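Local coordinates for probable ribonuclease HepT (Haemophilus influenzae, PDB 1JOG), which is probably the RNase toxin of a type VII toxin-antitoxin system, neutralised by its partner MntA, probably through AMPylation, at residues Y54-D68 against F80-I93. Numbering follows the deposited sequence.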
loop_
_atom_site.group_PDB
_atom_site.type_symbol
_atom_site.label_atom_id
_atom_site.label_comp_id
_atom_site.label_asym_id
_atom_site.label_seq_id
_atom_site.Cartn_x
_atom_site.Cartn_y
_atom_site.Cartn_z
ATOM N N TYR A 54 -1.802 -10.456 3.591
ATOM C CA TYR A 54 -2.423 -11.059 2.441
ATOM C C TYR A 54 -1.350 -11.583 1.452
ATOM O O TYR A 54 -1.332 -12.785 1.072
ATOM C CB TYR A 54 -3.281 -10.001 1.738
ATOM C CG TYR A 54 -3.667 -10.457 0.391
ATOM C CD1 TYR A 54 -4.547 -11.515 0.254
ATOM C CD2 TYR A 54 -3.081 -9.950 -0.750
ATOM C CE1 TYR A 54 -4.850 -12.074 -0.967
ATOM C CE2 TYR A 54 -3.363 -10.546 -1.998
ATOM C CZ TYR A 54 -4.278 -11.626 -2.063
ATOM O OH TYR A 54 -4.713 -12.211 -3.242
ATOM N N GLU A 55 -0.533 -10.653 0.966
ATOM C CA GLU A 55 0.570 -10.984 0.073
ATOM C C GLU A 55 1.491 -12.105 0.637
ATOM O O GLU A 55 1.653 -13.128 0.006
ATOM C CB GLU A 55 1.431 -9.779 -0.195
ATOM C CG GLU A 55 1.633 -9.485 -1.657
ATOM C CD GLU A 55 0.617 -8.469 -2.115
ATOM O OE1 GLU A 55 -0.505 -8.889 -2.460
ATOM O OE2 GLU A 55 0.927 -7.248 -2.097
ATOM N N LEU A 56 1.975 -11.917 1.855
ATOM C CA LEU A 56 2.859 -12.871 2.518
ATOM C C LEU A 56 2.132 -14.185 2.702
ATOM O O LEU A 56 2.693 -15.285 2.439
ATOM C CB LEU A 56 3.348 -12.321 3.862
ATOM C CG LEU A 56 4.548 -11.386 4.224
ATOM C CD1 LEU A 56 5.250 -10.872 3.032
ATOM C CD2 LEU A 56 4.099 -10.171 5.073
ATOM N N SER A 57 0.868 -14.098 3.119
ATOM C CA SER A 57 0.100 -15.357 3.303
ATOM C C SER A 57 0.096 -16.093 1.978
ATOM O O SER A 57 0.225 -17.312 1.962
ATOM C CB SER A 57 -1.384 -15.132 3.738
ATOM O OG SER A 57 -1.458 -14.563 5.052
ATOM N N LEU A 58 -0.070 -15.374 0.857
ATOM C CA LEU A 58 -0.080 -16.096 -0.394
ATOM C C LEU A 58 1.317 -16.535 -0.808
ATOM O O LEU A 58 1.478 -17.561 -1.482
ATOM C CB LEU A 58 -0.788 -15.315 -1.499
ATOM C CG LEU A 58 -2.205 -15.883 -1.460
ATOM C CD1 LEU A 58 -3.248 -14.838 -1.073
ATOM C CD2 LEU A 58 -2.491 -16.564 -2.762
ATOM N N LYS A 59 2.333 -15.789 -0.395
ATOM C CA LYS A 59 3.670 -16.200 -0.768
ATOM C C LYS A 59 3.942 -17.517 -0.058
ATOM O O LYS A 59 4.458 -18.409 -0.670
ATOM C CB LYS A 59 4.720 -15.152 -0.407
ATOM C CG LYS A 59 5.106 -14.295 -1.570
ATOM C CD LYS A 59 4.805 -12.833 -1.315
ATOM C CE LYS A 59 5.210 -11.922 -2.492
ATOM N NZ LYS A 59 5.333 -10.514 -1.953
HETATM N N MSE A 60 3.513 -17.645 1.200
HETATM C CA MSE A 60 3.731 -18.858 1.996
HETATM C C MSE A 60 2.958 -20.049 1.474
HETATM O O MSE A 60 3.486 -21.138 1.459
HETATM C CB MSE A 60 3.347 -18.636 3.486
HETATM C CG MSE A 60 4.299 -17.643 4.192
HETATM SE SE MSE A 60 6.143 -18.339 4.245
HETATM C CE MSE A 60 7.031 -17.365 3.104
HETATM N N MSE A 61 1.720 -19.866 1.037
HETATM C CA MSE A 61 1.021 -20.996 0.518
HETATM C C MSE A 61 1.840 -21.427 -0.696
HETATM O O MSE A 61 1.939 -22.591 -0.980
HETATM C CB MSE A 61 -0.371 -20.634 0.013
HETATM C CG MSE A 61 -1.371 -20.268 1.096
HETATM SE SE MSE A 61 -3.040 -19.648 0.228
HETATM C CE MSE A 61 -3.357 -18.539 1.856
ATOM N N LYS A 62 2.388 -20.469 -1.428
ATOM C CA LYS A 62 3.101 -20.782 -2.636
ATOM C C LYS A 62 4.376 -21.562 -2.299
ATOM O O LYS A 62 4.598 -22.682 -2.781
ATOM C CB LYS A 62 3.447 -19.509 -3.367
ATOM C CG LYS A 62 3.797 -19.777 -4.815
ATOM C CD LYS A 62 4.025 -18.492 -5.627
ATOM C CE LYS A 62 4.837 -18.788 -6.906
ATOM N NZ LYS A 62 4.822 -17.687 -7.922
ATOM N N ARG A 63 5.206 -20.996 -1.436
ATOM C CA ARG A 63 6.412 -21.700 -1.111
ATOM C C ARG A 63 6.101 -23.050 -0.521
ATOM O O ARG A 63 6.887 -23.961 -0.678
ATOM C CB ARG A 63 7.277 -20.937 -0.134
ATOM C CG ARG A 63 8.666 -20.679 -0.661
ATOM C CD ARG A 63 9.412 -19.657 0.190
ATOM N NE ARG A 63 9.254 -19.941 1.621
ATOM C CZ ARG A 63 9.742 -19.127 2.557
ATOM N NH1 ARG A 63 10.406 -17.998 2.189
ATOM N NH2 ARG A 63 9.561 -19.441 3.850
ATOM N N GLN A 64 4.958 -23.188 0.139
ATOM C CA GLN A 64 4.613 -24.449 0.782
ATOM C C GLN A 64 4.383 -25.505 -0.274
ATOM O O GLN A 64 4.940 -26.555 -0.194
ATOM C CB GLN A 64 3.370 -24.271 1.620
ATOM C CG GLN A 64 2.900 -25.492 2.335
ATOM C CD GLN A 64 3.821 -25.901 3.441
ATOM O OE1 GLN A 64 4.538 -25.079 3.986
ATOM N NE2 GLN A 64 3.804 -27.182 3.791
ATOM N N LEU A 65 3.585 -25.195 -1.276
ATOM C CA LEU A 65 3.260 -26.092 -2.358
ATOM C C LEU A 65 4.437 -26.327 -3.284
ATOM O O LEU A 65 4.549 -27.400 -3.877
ATOM C CB LEU A 65 2.071 -25.522 -3.152
ATOM C CG LEU A 65 0.883 -25.402 -2.157
ATOM C CD1 LEU A 65 -0.110 -24.349 -2.620
ATOM C CD2 LEU A 65 0.209 -26.784 -1.883
ATOM N N GLN A 66 5.301 -25.317 -3.380
ATOM C CA GLN A 66 6.510 -25.288 -4.229
ATOM C C GLN A 66 7.642 -26.170 -3.693
ATOM O O GLN A 66 8.429 -26.678 -4.454
ATOM C CB GLN A 66 6.968 -23.840 -4.307
ATOM C CG GLN A 66 7.928 -23.421 -5.365
ATOM C CD GLN A 66 7.952 -21.897 -5.457
ATOM O OE1 GLN A 66 7.987 -21.208 -4.426
ATOM N NE2 GLN A 66 7.927 -21.360 -6.677
ATOM N N GLN A 67 7.683 -26.335 -2.380
ATOM C CA GLN A 67 8.668 -27.131 -1.692
ATOM C C GLN A 67 8.046 -28.460 -1.275
ATOM O O GLN A 67 8.733 -29.462 -1.118
ATOM C CB GLN A 67 9.107 -26.463 -0.371
ATOM C CG GLN A 67 9.841 -25.085 -0.404
ATOM C CD GLN A 67 10.286 -24.650 1.025
ATOM O OE1 GLN A 67 10.049 -25.374 1.988
ATOM N NE2 GLN A 67 10.915 -23.485 1.157
ATOM N N ASP A 68 6.738 -28.462 -1.079
ATOM C CA ASP A 68 6.050 -29.629 -0.523
ATOM C C ASP A 68 6.133 -30.983 -1.180
ATOM O O ASP A 68 6.728 -31.923 -0.632
ATOM C CB ASP A 68 4.564 -29.318 -0.266
ATOM C CG ASP A 68 4.047 -29.956 1.038
ATOM O OD1 ASP A 68 4.379 -31.148 1.269
ATOM O OD2 ASP A 68 3.326 -29.272 1.818
ATOM N N PHE A 80 -3.155 -17.261 -8.968
ATOM C CA PHE A 80 -3.877 -17.138 -7.721
ATOM C C PHE A 80 -4.690 -18.364 -7.292
ATOM O O PHE A 80 -4.399 -19.011 -6.251
ATOM C CB PHE A 80 -4.795 -15.926 -7.830
ATOM C CG PHE A 80 -5.475 -15.601 -6.556
ATOM C CD1 PHE A 80 -4.718 -15.253 -5.423
ATOM C CD2 PHE A 80 -6.852 -15.662 -6.452
ATOM C CE1 PHE A 80 -5.328 -14.967 -4.204
ATOM C CE2 PHE A 80 -7.492 -15.375 -5.229
ATOM C CZ PHE A 80 -6.735 -15.029 -4.113
ATOM N N LYS A 81 -5.704 -18.669 -8.100
ATOM C CA LYS A 81 -6.646 -19.804 -7.889
ATOM C C LYS A 81 -6.114 -21.253 -7.856
ATOM O O LYS A 81 -6.713 -22.157 -7.237
ATOM C CB LYS A 81 -7.798 -19.708 -8.910
ATOM C CG LYS A 81 -8.886 -18.725 -8.489
ATOM C CD LYS A 81 -9.752 -18.339 -9.669
ATOM C CE LYS A 81 -10.854 -17.324 -9.270
ATOM N NZ LYS A 81 -11.987 -17.883 -8.446
ATOM N N ASP A 82 -4.979 -21.469 -8.475
ATOM C CA ASP A 82 -4.364 -22.780 -8.437
ATOM C C ASP A 82 -3.750 -22.869 -7.065
ATOM O O ASP A 82 -3.894 -23.870 -6.365
ATOM C CB ASP A 82 -3.280 -22.891 -9.509
ATOM C CG ASP A 82 -3.861 -22.972 -10.898
ATOM O OD1 ASP A 82 -4.960 -23.595 -10.988
ATOM O OD2 ASP A 82 -3.230 -22.435 -11.864
ATOM N N ILE A 83 -3.061 -21.807 -6.670
ATOM C CA ILE A 83 -2.415 -21.717 -5.354
ATOM C C ILE A 83 -3.511 -21.966 -4.270
ATOM O O ILE A 83 -3.297 -22.737 -3.309
ATOM C CB ILE A 83 -1.787 -20.267 -5.166
ATOM C CG1 ILE A 83 -0.659 -20.007 -6.179
ATOM C CG2 ILE A 83 -1.265 -20.080 -3.776
ATOM C CD1 ILE A 83 0.558 -20.839 -5.939
ATOM N N LEU A 84 -4.676 -21.309 -4.418
ATOM C CA LEU A 84 -5.752 -21.493 -3.427
ATOM C C LEU A 84 -6.251 -22.903 -3.497
ATOM O O LEU A 84 -6.416 -23.509 -2.473
ATOM C CB LEU A 84 -6.916 -20.546 -3.645
ATOM C CG LEU A 84 -6.611 -19.054 -3.550
ATOM C CD1 LEU A 84 -7.965 -18.205 -3.640
ATOM C CD2 LEU A 84 -5.837 -18.825 -2.297
ATOM N N ARG A 85 -6.525 -23.425 -4.685
ATOM C CA ARG A 85 -6.930 -24.834 -4.752
ATOM C C ARG A 85 -5.930 -25.789 -4.095
ATOM O O ARG A 85 -6.341 -26.646 -3.290
ATOM C CB ARG A 85 -7.146 -25.262 -6.183
ATOM C CG ARG A 85 -8.471 -24.738 -6.702
ATOM C CD ARG A 85 -8.566 -24.923 -8.179
ATOM N NE ARG A 85 -9.441 -23.936 -8.793
ATOM C CZ ARG A 85 -9.147 -23.318 -9.925
ATOM N NH1 ARG A 85 -8.005 -23.585 -10.553
ATOM N NH2 ARG A 85 -9.991 -22.431 -10.423
ATOM N N GLU A 86 -4.628 -25.657 -4.411
ATOM C CA GLU A 86 -3.611 -26.543 -3.803
ATOM C C GLU A 86 -3.588 -26.401 -2.289
ATOM O O GLU A 86 -3.635 -27.377 -1.560
ATOM C CB GLU A 86 -2.247 -26.248 -4.384
ATOM C CG GLU A 86 -1.826 -27.203 -5.495
ATOM C CD GLU A 86 -2.827 -27.356 -6.639
ATOM O OE1 GLU A 86 -2.769 -28.408 -7.313
ATOM O OE2 GLU A 86 -3.650 -26.451 -6.887
ATOM N N ALA A 87 -3.592 -25.166 -1.821
ATOM C CA ALA A 87 -3.618 -24.874 -0.405
ATOM C C ALA A 87 -4.769 -25.593 0.303
ATOM O O ALA A 87 -4.584 -26.011 1.446
ATOM C CB ALA A 87 -3.719 -23.319 -0.175
ATOM N N LEU A 88 -5.938 -25.709 -0.357
ATOM C CA LEU A 88 -7.134 -26.396 0.182
ATOM C C LEU A 88 -6.802 -27.895 0.217
ATOM O O LEU A 88 -7.023 -28.550 1.227
ATOM C CB LEU A 88 -8.414 -26.124 -0.682
ATOM C CG LEU A 88 -9.813 -26.547 -0.135
ATOM C CD1 LEU A 88 -10.206 -25.749 1.053
ATOM C CD2 LEU A 88 -10.929 -26.344 -1.147
ATOM N N ARG A 89 -6.234 -28.400 -0.880
ATOM C CA ARG A 89 -5.801 -29.796 -1.010
ATOM C C ARG A 89 -4.912 -30.100 0.187
ATOM O O ARG A 89 -4.848 -31.231 0.658
ATOM C CB ARG A 89 -4.967 -30.005 -2.294
ATOM C CG ARG A 89 -5.690 -30.641 -3.515
ATOM C CD ARG A 89 -5.184 -32.076 -3.847
ATOM N NE ARG A 89 -4.776 -32.203 -5.253
ATOM C CZ ARG A 89 -3.602 -32.685 -5.698
ATOM N NH1 ARG A 89 -2.659 -33.121 -4.852
ATOM N NH2 ARG A 89 -3.353 -32.703 -7.014
ATOM N N PHE A 90 -4.222 -29.087 0.694
ATOM C CA PHE A 90 -3.354 -29.327 1.832
ATOM C C PHE A 90 -4.003 -28.869 3.112
ATOM O O PHE A 90 -3.342 -28.884 4.140
ATOM C CB PHE A 90 -2.005 -28.621 1.660
ATOM C CG PHE A 90 -1.182 -29.131 0.482
ATOM C CD1 PHE A 90 -1.807 -29.618 -0.685
ATOM C CD2 PHE A 90 0.215 -29.083 0.515
ATOM C CE1 PHE A 90 -1.051 -30.052 -1.820
ATOM C CE2 PHE A 90 1.002 -29.509 -0.593
ATOM C CZ PHE A 90 0.359 -29.994 -1.769
ATOM N N GLY A 91 -5.292 -28.461 3.083
ATOM C CA GLY A 91 -5.921 -28.038 4.355
ATOM C C GLY A 91 -5.163 -26.851 4.983
ATOM O O GLY A 91 -5.112 -26.721 6.212
ATOM N N LEU A 92 -4.540 -25.997 4.146
ATOM C CA LEU A 92 -3.806 -24.801 4.613
ATOM C C LEU A 92 -4.873 -23.701 4.855
ATOM O O LEU A 92 -4.789 -22.963 5.792
ATOM C CB LEU A 92 -2.771 -24.354 3.579
ATOM C CG LEU A 92 -1.397 -25.090 3.503
ATOM C CD1 LEU A 92 -0.466 -24.422 2.385
ATOM C CD2 LEU A 92 -0.660 -24.968 4.858
ATOM N N ILE A 93 -5.901 -23.646 4.020
ATOM C CA ILE A 93 -7.009 -22.716 4.220
ATOM C C ILE A 93 -8.137 -23.703 4.244
ATOM O O ILE A 93 -7.899 -24.910 4.004
ATOM C CB ILE A 93 -7.204 -21.717 3.016
ATOM C CG1 ILE A 93 -7.284 -22.449 1.665
ATOM C CG2 ILE A 93 -6.027 -20.726 3.092
ATOM C CD1 ILE A 93 -7.756 -21.604 0.489
#
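Met61, a selenomethionine on the long helix 36-68, points into the short helix 80-89 and carries the middle of this helix-helix packing in the all-helical HepT fold. The axes of the two segments cross at 66° and approach to 9.6 Å, and the contact is made mostly by apolar side chains. Followed outward, Met61 CB lies 3.9 Å from Ile83 CG2, CG passes Ala87 CB, SE sits 3.8 Å from Ala87 CB and close to Leu84 CD2 as well, and CE ends against Ile93 CG2. With CG anti to the carbonyl carbon (chi1 -70°) and the chain extended beyond it, the side chain runs past the small Ala87 and reaches the residues after the helix. Leu135 of helix 125-140 also touches Met61, tying the pair to the rest of the bundle.

Toward the start of helix 80-89, Leu58 crosses Phe80 at about a right angle, its CD2 3.6 Å from Phe80 CE1. The hydroxyl of Tyr54 comes to the same CE1, which lies at the edge of the tyrosine ring, near its plane. Tyr54 also touches Arg106, an active-site residue by similarity, so this end of the packing adjoins the probable catalytic region. On the flank, the extended Lys62 lays its CG 3.6 Å from Ile83 CD1.

At the other end, Leu65 forks: CD1 rests on Glu86 CB, while CD2 is placed over one face of the Phe90 ring, modelled too close for its exact distance to be trusted. A Schellman motif with Gly91 at C-prime ends helix 80-89, and Leu92 just beyond it brings CD1 to 3.5 Å from Gln64 CG. Bent at chi2 (69°), Gln64 sends NE2 to OD2 of the poorly ordered Asp68, 2.9 Å away, in a hydrogen bond within helix 36-68; the same OD2 lies at the edge of the Phe90 ring.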